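Local coordinates for protein serine--tRNA ligase (Pyrococcus horikoshii, PDB 2DQ0) that catalyses the ATP-dependent attachment of serine to tRNA(Ser), and probably also to tRNA(Sec), working as a class II homodimer, at residues E333-Y338 with I430-W435. Sequence-based numbering, arbitrary orientation.
Sequences ELEIPY and IPKVLW
Leu334 lays its CD1 methyl across the branched end of Leu434, the two side chains meeting at about a right angle with Leu334 CD1 3.6 Å from Leu434 CD1. The same methyl reaches the ring of Pro431 more loosely, at 4.3 Å from Pro431 CB. Pro431 points its ring at the backbone of 333-338, where its CG sits against the carbonyl oxygen of Leu334, obliquely to the plane; that oxygen takes its hydrogen bond from His421 NE2, so the proline covers a carbonyl already paired. Val433 sets both methyls against Glu333, the last residue of helix 316-333. With CG1 anti to its own backbone N (chi1 -160°), CG2 turns to the main chain and CB of Glu333, 3.6 Å from Glu333 CB, while CG1 comes up to the carboxylate, 3.8 Å from Glu333 OE2. Glu333 OE2 forms a salt bridge with Arg206 of helix 190-209, whose Leu199 and Phe202 also border the leucine cluster. Glu335 extends past the backbone of Pro431, but OE1 stays 5.5 Å from Lys432 NZ, an attraction through space at most. No hydrogen bond joins the segments. Within 430-435, Trp435 NE1 donates to Ile430 O (2.7 Å), closing the turn on itself. The positive phi of Glu335 (56°) belongs to a Schellman motif, which ends helix 316-333 and leads into strand 338-342 of the mixed sheet in the class II synthetase catalytic core, here packed against the loop before helix 435-438.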
loop_
_atom_site.group_PDB
_atom_site.type_symbol
_atom_site.label_atom_id
_atom_site.label_comp_id
_atom_site.label_asym_id
_atom_site.label_seq_id
_atom_site.Cartn_x
_atom_site.Cartn_y
_atom_site.Cartn_z
ATOM N N GLU A 333 23.258 -17.720 -0.573
ATOM C CA GLU A 333 22.738 -18.435 -1.746
ATOM C C GLU A 333 22.645 -17.480 -2.951
ATOM O O GLU A 333 22.849 -17.874 -4.106
ATOM C CB GLU A 333 21.370 -19.061 -1.442
ATOM C CG GLU A 333 21.416 -20.084 -0.289
ATOM C CD GLU A 333 20.329 -21.159 -0.366
ATOM O OE1 GLU A 333 19.343 -21.091 0.407
ATOM O OE2 GLU A 333 20.471 -22.073 -1.207
ATOM N N LEU A 334 22.337 -16.218 -2.664
ATOM C CA LEU A 334 22.229 -15.180 -3.676
ATOM C C LEU A 334 23.638 -14.768 -4.129
ATOM O O LEU A 334 23.798 -13.911 -5.007
ATOM C CB LEU A 334 21.485 -13.981 -3.084
ATOM C CG LEU A 334 20.054 -13.710 -3.542
ATOM C CD1 LEU A 334 19.487 -14.912 -4.199
ATOM C CD2 LEU A 334 19.208 -13.276 -2.375
ATOM N N GLU A 335 24.647 -15.389 -3.513
ATOM C CA GLU A 335 26.054 -15.136 -3.823
ATOM C C GLU A 335 26.396 -13.650 -3.676
ATOM O O GLU A 335 26.994 -13.036 -4.573
ATOM C CB GLU A 335 26.376 -15.599 -5.252
ATOM C CG GLU A 335 26.034 -17.055 -5.570
ATOM C CD GLU A 335 26.225 -17.398 -7.049
ATOM O OE1 GLU A 335 25.491 -18.273 -7.581
ATOM O OE2 GLU A 335 27.118 -16.793 -7.688
ATOM N N ILE A 336 26.015 -13.073 -2.540
ATOM C CA ILE A 336 26.292 -11.663 -2.295
ATOM C C ILE A 336 27.256 -11.487 -1.128
ATOM O O ILE A 336 26.903 -11.731 0.031
ATOM C CB ILE A 336 24.997 -10.856 -1.998
ATOM C CG1 ILE A 336 24.013 -10.986 -3.171
ATOM C CG2 ILE A 336 25.347 -9.374 -1.804
ATOM C CD1 ILE A 336 24.505 -10.356 -4.494
ATOM N N PRO A 337 28.489 -11.055 -1.419
ATOM C CA PRO A 337 29.448 -10.873 -0.328
ATOM C C PRO A 337 28.947 -9.776 0.625
ATOM O O PRO A 337 28.315 -8.814 0.209
ATOM C CB PRO A 337 30.756 -10.550 -1.060
ATOM C CG PRO A 337 30.278 -9.829 -2.303
ATOM C CD PRO A 337 29.029 -10.597 -2.714
ATOM N N TYR A 338 29.221 -9.940 1.910
ATOM C CA TYR A 338 28.732 -9.003 2.908
ATOM C C TYR A 338 29.556 -9.092 4.181
ATOM O O TYR A 338 30.481 -9.900 4.304
ATOM C CB TYR A 338 27.272 -9.348 3.243
ATOM C CG TYR A 338 27.090 -10.693 3.951
ATOM C CD1 TYR A 338 27.290 -10.812 5.325
ATOM C CD2 TYR A 338 26.761 -11.853 3.236
ATOM C CE1 TYR A 338 27.175 -12.047 5.980
ATOM C CE2 TYR A 338 26.642 -13.105 3.882
ATOM C CZ TYR A 338 26.856 -13.191 5.255
ATOM O OH TYR A 338 26.793 -14.415 5.898
ATOM N N ILE A 430 22.015 -13.826 -12.989
ATOM C CA ILE A 430 21.218 -14.000 -11.793
ATOM C C ILE A 430 21.618 -15.307 -11.112
ATOM O O ILE A 430 21.793 -16.321 -11.761
ATOM C CB ILE A 430 19.662 -13.882 -12.097
ATOM C CG1 ILE A 430 18.977 -15.213 -11.955
ATOM C CG2 ILE A 430 19.411 -13.278 -13.459
ATOM C CD1 ILE A 430 18.511 -15.422 -10.559
ATOM N N PRO A 431 21.815 -15.270 -9.785
ATOM C CA PRO A 431 22.208 -16.419 -8.955
ATOM C C PRO A 431 21.398 -17.676 -9.266
ATOM O O PRO A 431 20.171 -17.624 -9.315
ATOM C CB PRO A 431 21.943 -15.934 -7.531
ATOM C CG PRO A 431 22.100 -14.444 -7.631
ATOM C CD PRO A 431 21.473 -14.098 -8.952
ATOM N N LYS A 432 22.085 -18.802 -9.437
ATOM C CA LYS A 432 21.442 -20.084 -9.757
ATOM C C LYS A 432 20.229 -20.425 -8.863
ATOM O O LYS A 432 19.227 -20.934 -9.337
ATOM C CB LYS A 432 22.487 -21.224 -9.701
ATOM C CG LYS A 432 23.786 -20.875 -10.463
ATOM C CD LYS A 432 24.959 -21.838 -10.178
ATOM C CE LYS A 432 26.325 -21.280 -10.661
ATOM N NZ LYS A 432 26.492 -21.225 -12.142
ATOM N N VAL A 433 20.324 -20.134 -7.579
ATOM C CA VAL A 433 19.239 -20.430 -6.663
ATOM C C VAL A 433 17.907 -19.830 -7.098
ATOM O O VAL A 433 16.858 -20.382 -6.765
ATOM C CB VAL A 433 19.526 -19.896 -5.246
ATOM C CG1 VAL A 433 18.655 -20.626 -4.235
ATOM C CG2 VAL A 433 20.998 -20.046 -4.924
ATOM N N LEU A 434 17.941 -18.708 -7.820
ATOM C CA LEU A 434 16.702 -18.057 -8.262
ATOM C C LEU A 434 16.176 -18.515 -9.620
ATOM O O LEU A 434 15.036 -18.206 -9.977
ATOM C CB LEU A 434 16.858 -16.524 -8.284
ATOM C CG LEU A 434 17.238 -15.830 -6.974
ATOM C CD1 LEU A 434 17.542 -14.380 -7.201
ATOM C CD2 LEU A 434 16.113 -15.994 -5.975
ATOM N N TRP A 435 16.987 -19.247 -10.379
ATOM C CA TRP A 435 16.571 -19.719 -11.707
ATOM C C TRP A 435 15.206 -20.435 -11.718
ATOM O O TRP A 435 14.427 -20.291 -12.669
ATOM C CB TRP A 435 17.624 -20.655 -12.301
ATOM C CG TRP A 435 18.959 -20.031 -12.602
ATOM C CD1 TRP A 435 19.310 -18.719 -12.466
ATOM C CD2 TRP A 435 20.116 -20.702 -13.101
ATOM N NE1 TRP A 435 20.614 -18.530 -12.851
ATOM C CE2 TRP A 435 21.134 -19.731 -13.246
ATOM C CE3 TRP A 435 20.394 -22.032 -13.439
ATOM C CZ2 TRP A 435 22.410 -20.049 -13.717
ATOM C CZ3 TRP A 435 21.660 -22.350 -13.903
ATOM C CH2 TRP A 435 22.656 -21.362 -14.040
#